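Long-range contacts in arylamine n-acetyltransferase (Mycobacterium smegmatis, PDB 1W5R), which catalyses, in its native form, acetyl transfer to arylamines, probably from acetyl coenzyme A through a cysteine that is glutamine in this variant: residues L55-V65 / Y74-V83; F242-D250 / V268-L276. The protein carries 1 engineered substitution. One frame throughout, in Å; residues are numbered along the deposited sequence.

Two pairs of helices, whose segment axes make 111° in each case with opposite sign of crossing, show how the chemistry of a helix contact follows its place in the fold. Interaction 1 is buried in the N-terminal helical domain, its centre about 12 Å from the centre of the chain. It combines leucine packing with ring faces, a tyrosine hydrogen bond and a salt bridge. Interaction 2 lies about 22 Å from that centre, where helices 245-255 and 268-274 meet beside strand 236-242, through which the sheet continues into the second subunit; it is smaller, partly exposed and apolar in its side-chain pairings. The contacts share no element; interactions 1 and 2 have centres about 27 Å apart.

Interaction 1 of 2, residues L55-V65 / Y74-V83; sequences LSAEALFAKLV and YEHNGLLGYV
K63 NZ is gripped by two carboxylates: it reaches E75 OE1 at 2.8 Å, on the syn lone pair of that oxygen, and makes a second salt bridge to D45. The extended K63 chain brings the ammonium there. Each oxygen of E75 thus has a partner, K63 NZ on OE1 and Y72 N on OE2. At the far end of the contact Y82 OH donates to L55 O over 2.7 Å, with a C=O...O angle of 137°. A57 CB lies over the middle of one face of the Y82 ring, 3.6 Å from its centroid, a CH-pi contact; R93 adds a cation-pi partner.

Between these polar ends the helices interlock by knobs into holes. L60 enters among E75, G78, L79 and Y82; because G78 has no side chain, L60 CD1 can lie 3.8 Å from G78 C. In return L79 sits among L60, F61, L64 and V65. With CG anti to the backbone N (chi1 176°), the fork of L79 points its methyls to F61 and L64: L79 CD1 lies over the F61 ring, 3.6 Å from its centroid, and L79 CD2 3.8 Å from L64 CB.

N77, on the other side of helix 73-87, bonds D130, probably the triad aspartate. Interlocked leucines and directional polar bonds are consistent with a well-defined placement of this helix, which begins at the engineered glutamine replacing the catalytic cysteine.

Interaction 2 of 2, residues F242-D250 / V268-L276; sequences FDSAAQVLD and VQARVAEVL
V268 opens the second helix by touching L249, its CG1 lying 4.2 Å from L249 CD1. One residue on, Q269 works through its aliphatic part: CB meets L249 CD2, with the two side chains at about a right angle, and CG lies 3.9 Å from A245 CB. Its OE1 ends beside the methyl of A246, where both residues are exposed. The Q269 carbonyl is closer still, with O 3.4 Å from A245 CB.

A turn later V272 divides its two methyls between neighbours. CG1, anti to the backbone N (chi1 170°), meets V248 CG1 at 3.7 Å, while CG2 faces L249 CD1 at 3.8 Å. A273 then forms the closest CA pair, its CA 5.0 Å from A245 CA, consistent with the small side chains at both positions.

Just past the helix, L276 continues in the same direction and places CD2 4.0 Å from V248 CG2 and close to A245 N at the start of helix 245-255. R227 additionally joins the backbones of F242 and L276, and F242 continues the sheet into the second subunit. With methyls and methylenes making the side-chain pairings, the fit across this contact rests on shape.

Interaction 1 of 2, residues L55-V65 / Y74-V83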
loop_
_atom_site.group_PDB
_atom_site.type_symbol
_atom_site.label_atom_id
_atom_site.label_comp_id
_atom_site.label_asym_id
_atom_site.label_seq_id
_atom_site.Cartn_x
_atom_site.Cartn_y
_atom_site.Cartn_z
ATOM N N LEU A 55 14.325 -21.288 -25.944
ATOM C CA LEU A 55 14.951 -21.254 -24.626
ATOM C C LEU A 55 16.472 -21.473 -24.683
ATOM O O LEU A 55 17.094 -21.885 -23.697
ATOM C CB LEU A 55 14.267 -22.246 -23.680
ATOM C CG LEU A 55 12.760 -21.998 -23.486
ATOM C CD1 LEU A 55 12.171 -23.097 -22.599
ATOM C CD2 LEU A 55 12.430 -20.612 -22.911
ATOM N N SER A 56 17.060 -21.210 -25.851
ATOM C CA SER A 56 18.512 -21.231 -25.997
ATOM C C SER A 56 19.173 -20.136 -25.175
ATOM O O SER A 56 18.550 -19.118 -24.853
ATOM C CB SER A 56 18.885 -21.052 -27.472
ATOM O OG SER A 56 18.570 -19.747 -27.925
ATOM N N ALA A 57 20.445 -20.324 -24.837
ATOM C CA ALA A 57 21.176 -19.285 -24.124
ATOM C C ALA A 57 21.188 -17.967 -24.906
ATOM O O ALA A 57 21.042 -16.891 -24.332
ATOM C CB ALA A 57 22.603 -19.745 -23.808
ATOM N N GLU A 58 21.392 -18.052 -26.220
ATOM C CA GLU A 58 21.437 -16.851 -27.057
ATOM C C GLU A 58 20.172 -16.019 -26.909
ATOM O O GLU A 58 20.239 -14.805 -26.710
ATOM C CB GLU A 58 21.664 -17.223 -28.538
ATOM C CG GLU A 58 21.472 -16.054 -29.502
ATOM C CD GLU A 58 21.894 -16.363 -30.940
ATOM O OE1 GLU A 58 22.106 -17.552 -31.288
ATOM O OE2 GLU A 58 21.998 -15.404 -31.732
ATOM N N ALA A 59 19.023 -16.689 -27.002
ATOM C CA ALA A 59 17.740 -16.013 -26.907
ATOM C C ALA A 59 17.532 -15.427 -25.514
ATOM O O ALA A 59 17.076 -14.300 -25.382
ATOM C CB ALA A 59 16.631 -16.964 -27.235
ATOM N N LEU A 60 17.846 -16.202 -24.478
ATOM C CA LEU A 60 17.547 -15.751 -23.113
ATOM C C LEU A 60 18.472 -14.631 -22.621
ATOM O O LEU A 60 18.019 -13.692 -21.955
ATOM C CB LEU A 60 17.530 -16.941 -22.152
ATOM C CG LEU A 60 16.467 -17.995 -22.475
ATOM C CD1 LEU A 60 16.491 -19.107 -21.433
ATOM C CD2 LEU A 60 15.066 -17.360 -22.587
ATOM N N PHE A 61 19.758 -14.725 -22.955
ATOM C CA PHE A 61 20.685 -13.633 -22.641
ATOM C C PHE A 61 20.294 -12.366 -23.400
ATOM O O PHE A 61 20.264 -11.274 -22.833
ATOM C CB PHE A 61 22.133 -14.026 -22.969
ATOM C CG PHE A 61 22.840 -14.794 -21.874
ATOM C CD1 PHE A 61 22.693 -16.177 -21.758
ATOM C CD2 PHE A 61 23.696 -14.133 -20.977
ATOM C CE1 PHE A 61 23.372 -16.904 -20.750
ATOM C CE2 PHE A 61 24.384 -14.850 -19.970
ATOM C CZ PHE A 61 24.217 -16.231 -19.855
ATOM N N ALA A 62 19.950 -12.512 -24.678
ATOM C CA ALA A 62 19.587 -11.352 -25.479
ATOM C C ALA A 62 18.412 -10.584 -24.866
ATOM O O ALA A 62 18.458 -9.359 -24.748
ATOM C CB ALA A 62 19.299 -11.754 -26.917
ATOM N N LYS A 63 17.378 -11.304 -24.444
ATOM C CA LYS A 63 16.199 -10.649 -23.893
ATOM C C LYS A 63 16.368 -10.166 -22.446
ATOM O O LYS A 63 16.133 -9.000 -22.149
ATOM C CB LYS A 63 14.976 -11.560 -24.000
ATOM C CG LYS A 63 13.702 -10.919 -23.477
ATOM C CD LYS A 63 12.517 -11.860 -23.559
ATOM C CE LYS A 63 11.287 -11.246 -22.927
ATOM N NZ LYS A 63 10.123 -12.164 -22.984
ATOM N N LEU A 64 16.755 -11.068 -21.549
ATOM C CA LEU A 64 16.735 -10.736 -20.119
ATOM C C LEU A 64 17.949 -9.945 -19.656
ATOM O O LEU A 64 17.908 -9.300 -18.606
ATOM C CB LEU A 64 16.595 -11.992 -19.260
ATOM C CG LEU A 64 15.163 -12.462 -19.004
ATOM C CD1 LEU A 64 14.505 -12.905 -20.291
ATOM C CD2 LEU A 64 15.162 -13.589 -17.962
ATOM N N VAL A 65 19.030 -10.016 -20.429
ATOM C CA VAL A 65 20.239 -9.279 -20.094
ATOM C C VAL A 65 20.381 -8.063 -21.016
ATOM O O VAL A 65 20.269 -6.927 -20.554
ATOM C CB VAL A 65 21.495 -10.184 -20.104
ATOM C CG1 VAL A 65 22.769 -9.356 -19.862
ATOM C CG2 VAL A 65 21.344 -11.331 -19.072
ATOM N N TYR A 74 10.264 -20.076 -17.534
ATOM C CA TYR A 74 11.227 -20.748 -18.425
ATOM C C TYR A 74 12.419 -19.874 -18.797
ATOM O O TYR A 74 13.546 -20.363 -19.039
ATOM C CB TYR A 74 10.545 -21.205 -19.697
ATOM C CG TYR A 74 9.479 -22.245 -19.510
ATOM C CD1 TYR A 74 8.127 -21.894 -19.488
ATOM C CD2 TYR A 74 9.813 -23.594 -19.347
ATOM C CE1 TYR A 74 7.128 -22.862 -19.316
ATOM C CE2 TYR A 74 8.827 -24.572 -19.181
ATOM C CZ TYR A 74 7.488 -24.200 -19.158
ATOM O OH TYR A 74 6.492 -25.139 -19.025
ATOM N N GLU A 75 12.163 -18.575 -18.854
ATOM C CA GLU A 75 13.203 -17.621 -19.216
ATOM C C GLU A 75 14.150 -17.406 -18.048
ATOM O O GLU A 75 15.374 -17.410 -18.211
ATOM C CB GLU A 75 12.576 -16.304 -19.690
ATOM C CG GLU A 75 11.813 -16.475 -20.993
ATOM C CD GLU A 75 10.921 -15.301 -21.314
ATOM O OE1 GLU A 75 11.160 -14.650 -22.360
ATOM O OE2 GLU A 75 9.961 -15.049 -20.542
ATOM N N HIS A 76 13.580 -17.226 -16.856
ATOM C CA HIS A 76 14.382 -17.026 -15.646
ATOM C C HIS A 76 15.276 -18.189 -15.314
ATOM O O HIS A 76 16.494 -18.039 -15.190
ATOM C CB HIS A 76 13.465 -16.758 -14.464
ATOM C CG HIS A 76 13.110 -15.317 -14.319
ATOM N ND1 HIS A 76 13.989 -14.388 -13.800
ATOM C CD2 HIS A 76 11.995 -14.631 -14.671
ATOM C CE1 HIS A 76 13.420 -13.196 -13.814
ATOM N NE2 HIS A 76 12.212 -13.314 -14.347
ATOM N N ASN A 77 14.672 -19.348 -15.155
ATOM C CA ASN A 77 15.445 -20.519 -14.763
ATOM C C ASN A 77 16.279 -21.050 -15.901
ATOM O O ASN A 77 17.340 -21.634 -15.665
ATOM C CB ASN A 77 14.541 -21.565 -14.122
ATOM C CG ASN A 77 14.097 -21.133 -12.726
ATOM O OD1 ASN A 77 14.872 -20.510 -12.001
ATOM N ND2 ASN A 77 12.853 -21.429 -12.368
ATOM N N GLY A 78 15.833 -20.821 -17.127
ATOM C CA GLY A 78 16.669 -21.182 -18.267
ATOM C C GLY A 78 17.950 -20.377 -18.214
ATOM O O GLY A 78 19.051 -20.943 -18.245
ATOM N N LEU A 79 17.818 -19.055 -18.105
ATOM C CA LEU A 79 18.974 -18.178 -18.034
ATOM C C LEU A 79 19.900 -18.554 -16.882
ATOM O O LEU A 79 21.121 -18.685 -17.067
ATOM C CB LEU A 79 18.529 -16.711 -17.894
ATOM C CG LEU A 79 19.648 -15.676 -17.709
ATOM C CD1 LEU A 79 20.567 -15.641 -18.905
ATOM C CD2 LEU A 79 19.059 -14.296 -17.462
ATOM N N LEU A 80 19.339 -18.692 -15.684
ATOM C CA LEU A 80 20.167 -19.003 -14.520
ATOM C C LEU A 80 20.841 -20.355 -14.676
ATOM O O LEU A 80 21.986 -20.533 -14.250
ATOM C CB LEU A 80 19.325 -18.956 -13.236
ATOM C CG LEU A 80 20.111 -19.147 -11.933
ATOM C CD1 LEU A 80 21.312 -18.215 -11.836
ATOM C CD2 LEU A 80 19.181 -18.941 -10.745
ATOM N N GLY A 81 20.141 -21.301 -15.291
ATOM C CA GLY A 81 20.718 -22.616 -15.579
ATOM C C GLY A 81 22.006 -22.513 -16.383
ATOM O O GLY A 81 23.015 -23.130 -16.030
ATOM N N TYR A 82 21.991 -21.726 -17.455
ATOM C CA TYR A 82 23.188 -21.525 -18.284
ATOM C C TYR A 82 24.286 -20.842 -17.493
ATOM O O TYR A 82 25.457 -21.245 -17.567
ATOM C CB TYR A 82 22.861 -20.692 -19.525
ATOM C CG TYR A 82 21.924 -21.374 -20.502
ATOM C CD1 TYR A 82 20.683 -20.807 -20.840
ATOM C CD2 TYR A 82 22.284 -22.580 -21.105
ATOM C CE1 TYR A 82 19.828 -21.447 -21.743
ATOM C CE2 TYR A 82 21.445 -23.221 -22.001
ATOM C CZ TYR A 82 20.219 -22.648 -22.329
ATOM O OH TYR A 82 19.380 -23.273 -23.217
ATOM N N VAL A 83 23.913 -19.826 -16.720
ATOM C CA VAL A 83 24.882 -19.070 -15.928
ATOM C C VAL A 83 25.576 -19.982 -14.926
ATOM O O VAL A 83 26.816 -19.966 -14.822
ATOM C CB VAL A 83 24.229 -17.874 -15.194
ATOM C CG1 VAL A 83 25.176 -17.312 -14.151
ATOM C CG2 VAL A 83 23.828 -16.816 -16.181
#

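Interaction 2 of 2, residues F242-D250 / V268-L276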
loop_
_atom_site.group_PDB
_atom_site.type_symbol
_atom_site.label_atom_id
_atom_site.label_comp_id
_atom_site.label_asym_id
_atom_site.label_seq_id
_atom_site.Cartn_x
_atom_site.Cartn_y
_atom_site.Cartn_z
ATOM N N PHE A 242 -4.216 0.466 -9.135
ATOM C CA PHE A 242 -4.036 1.519 -10.123
ATOM C C PHE A 242 -5.334 1.848 -10.840
ATOM O O PHE A 242 -6.185 0.985 -11.072
ATOM C CB PHE A 242 -2.945 1.089 -11.110
ATOM C CG PHE A 242 -1.589 0.992 -10.480
ATOM C CD1 PHE A 242 -0.939 -0.250 -10.354
ATOM C CD2 PHE A 242 -0.965 2.127 -9.960
ATOM C CE1 PHE A 242 0.315 -0.331 -9.747
ATOM C CE2 PHE A 242 0.290 2.051 -9.368
ATOM C CZ PHE A 242 0.929 0.814 -9.255
ATOM N N ASP A 243 -5.489 3.132 -11.157
ATOM C CA ASP A 243 -6.702 3.627 -11.781
ATOM C C ASP A 243 -6.879 3.151 -13.218
ATOM O O ASP A 243 -7.996 2.821 -13.618
ATOM C CB ASP A 243 -6.712 5.155 -11.772
ATOM C CG ASP A 243 -7.213 5.736 -10.467
ATOM O OD1 ASP A 243 -7.599 4.972 -9.551
ATOM O OD2 ASP A 243 -7.224 6.980 -10.372
ATOM N N SER A 244 -5.770 3.117 -13.964
ATOM C CA SER A 244 -5.787 2.914 -15.422
ATOM C C SER A 244 -4.493 2.264 -15.926
ATOM O O SER A 244 -3.521 2.110 -15.179
ATOM C CB SER A 244 -5.976 4.260 -16.148
ATOM O OG SER A 244 -4.763 5.007 -16.115
ATOM N N ALA A 245 -4.479 1.942 -17.220
ATOM C CA ALA A 245 -3.287 1.402 -17.879
ATOM C C ALA A 245 -2.048 2.306 -17.802
ATOM O O ALA A 245 -0.930 1.811 -17.699
ATOM C CB ALA A 245 -3.601 1.020 -19.319
ATOM N N ALA A 246 -2.216 3.638 -17.848
ATOM C CA ALA A 246 -1.039 4.520 -17.761
ATOM C C ALA A 246 -0.246 4.366 -16.473
ATOM O O ALA A 246 0.990 4.371 -16.506
ATOM C CB ALA A 246 -1.412 5.997 -17.986
ATOM N N GLN A 247 -0.954 4.263 -15.338
ATOM C CA GLN A 247 -0.306 4.083 -14.042
ATOM C C GLN A 247 0.361 2.705 -13.978
ATOM O O GLN A 247 1.442 2.572 -13.409
ATOM C CB GLN A 247 -1.301 4.226 -12.879
ATOM C CG GLN A 247 -1.718 5.665 -12.567
ATOM C CD GLN A 247 -2.837 6.166 -13.456
ATOM O OE1 GLN A 247 -2.871 7.345 -13.814
ATOM N NE2 GLN A 247 -3.766 5.289 -13.807
ATOM N N VAL A 248 -0.293 1.705 -14.580
ATOM C CA VAL A 248 0.270 0.352 -14.656
ATOM C C VAL A 248 1.583 0.395 -15.445
ATOM O O VAL A 248 2.609 -0.093 -14.976
ATOM C CB VAL A 248 -0.723 -0.674 -15.254
ATOM C CG1 VAL A 248 -0.032 -2.035 -15.456
ATOM C CG2 VAL A 248 -1.926 -0.843 -14.336
ATOM N N LEU A 249 1.549 1.028 -16.620
ATOM C CA LEU A 249 2.756 1.212 -17.411
ATOM C C LEU A 249 3.862 1.987 -16.695
ATOM O O LEU A 249 5.042 1.637 -16.802
ATOM C CB LEU A 249 2.431 1.837 -18.773
ATOM C CG LEU A 249 2.276 0.855 -19.932
ATOM C CD1 LEU A 249 0.971 0.094 -19.853
ATOM C CD2 LEU A 249 2.403 1.589 -21.262
ATOM N N ASP A 250 3.487 3.026 -15.938
ATOM C CA ASP A 250 4.480 3.729 -15.127
ATOM C C ASP A 250 5.128 2.798 -14.101
ATOM O O ASP A 250 6.338 2.852 -13.908
ATOM C CB ASP A 250 3.896 4.960 -14.426
ATOM C CG ASP A 250 4.863 5.553 -13.400
ATOM O OD1 ASP A 250 4.599 5.406 -12.185
ATOM O OD2 ASP A 250 5.906 6.129 -13.797
ATOM N N VAL A 268 1.014 -1.363 -26.296
ATOM C CA VAL A 268 1.088 -1.970 -25.000
ATOM C C VAL A 268 -0.008 -1.411 -24.092
ATOM O O VAL A 268 -0.693 -2.169 -23.404
ATOM C CB VAL A 268 2.466 -1.710 -24.354
ATOM C CG1 VAL A 268 2.524 -2.320 -22.967
ATOM C CG2 VAL A 268 3.586 -2.266 -25.227
ATOM N N GLN A 269 -0.177 -0.089 -24.102
ATOM C CA GLN A 269 -1.090 0.559 -23.178
ATOM C C GLN A 269 -2.520 0.062 -23.385
ATOM O O GLN A 269 -3.214 -0.234 -22.415
ATOM C CB GLN A 269 -1.005 2.093 -23.290
ATOM C CG GLN A 269 -1.508 2.818 -22.041
ATOM C CD GLN A 269 -1.587 4.319 -22.209
ATOM O OE1 GLN A 269 -0.743 5.051 -21.702
ATOM N NE2 GLN A 269 -2.604 4.785 -22.931
ATOM N N ALA A 270 -2.948 -0.063 -24.646
ATOM C CA ALA A 270 -4.287 -0.554 -24.966
ATOM C C ALA A 270 -4.505 -2.014 -24.563
ATOM O O ALA A 270 -5.581 -2.379 -24.117
ATOM C CB ALA A 270 -4.610 -0.361 -26.453
ATOM N N ARG A 271 -3.474 -2.845 -24.699
ATOM C CA ARG A 271 -3.630 -4.239 -24.325
ATOM C C ARG A 271 -3.659 -4.397 -22.803
ATOM O O ARG A 271 -4.421 -5.196 -22.267
ATOM C CB ARG A 271 -2.500 -5.075 -24.930
ATOM C CG ARG A 271 -2.509 -6.552 -24.538
ATOM C CD ARG A 271 -3.831 -7.274 -24.850
ATOM N NE ARG A 271 -3.703 -8.700 -24.545
ATOM C CZ ARG A 271 -4.694 -9.507 -24.184
ATOM N NH1 ARG A 271 -5.945 -9.056 -24.065
ATOM N NH2 ARG A 271 -4.419 -10.784 -23.919
ATOM N N VAL A 272 -2.815 -3.637 -22.123
ATOM C CA VAL A 272 -2.841 -3.609 -20.661
ATOM C C VAL A 272 -4.221 -3.161 -20.154
ATOM O O VAL A 272 -4.741 -3.709 -19.183
ATOM C CB VAL A 272 -1.692 -2.750 -20.117
ATOM C CG1 VAL A 272 -1.844 -2.504 -18.622
ATOM C CG2 VAL A 272 -0.375 -3.446 -20.384
ATOM N N ALA A 273 -4.837 -2.194 -20.842
ATOM C CA ALA A 273 -6.186 -1.769 -20.462
ATOM C C ALA A 273 -7.183 -2.928 -20.452
ATOM O O ALA A 273 -8.004 -3.035 -19.545
ATOM C CB ALA A 273 -6.669 -0.653 -21.379
ATOM N N GLU A 274 -7.076 -3.833 -21.430
ATOM C CA GLU A 274 -7.987 -4.981 -21.548
ATOM C C GLU A 274 -7.900 -5.952 -20.369
ATOM O O GLU A 274 -8.859 -6.665 -20.068
ATOM C CB GLU A 274 -7.715 -5.769 -22.835
ATOM C CG GLU A 274 -8.136 -5.023 -24.085
ATOM C CD GLU A 274 -7.841 -5.775 -25.378
ATOM O OE1 GLU A 274 -7.085 -6.762 -25.373
ATOM O OE2 GLU A 274 -8.392 -5.350 -26.416
ATOM N N VAL A 275 -6.735 -5.978 -19.720
ATOM C CA VAL A 275 -6.464 -6.984 -18.695
ATOM C C VAL A 275 -6.282 -6.402 -17.278
ATOM O O VAL A 275 -5.714 -7.050 -16.406
ATOM C CB VAL A 275 -5.254 -7.895 -19.082
ATOM C CG1 VAL A 275 -5.549 -8.621 -20.385
ATOM C CG2 VAL A 275 -3.970 -7.101 -19.178
ATOM N N LEU A 276 -6.794 -5.201 -17.029
ATOM C CA LEU A 276 -6.661 -4.611 -15.699
ATOM C C LEU A 276 -7.250 -5.531 -14.640
ATOM O O LEU A 276 -6.734 -5.616 -13.517
ATOM C CB LEU A 276 -7.355 -3.250 -15.650
ATOM C CG LEU A 276 -6.750 -2.146 -16.519
ATOM C CD1 LEU A 276 -7.570 -0.866 -16.331
ATOM C CD2 LEU A 276 -5.287 -1.861 -16.199
#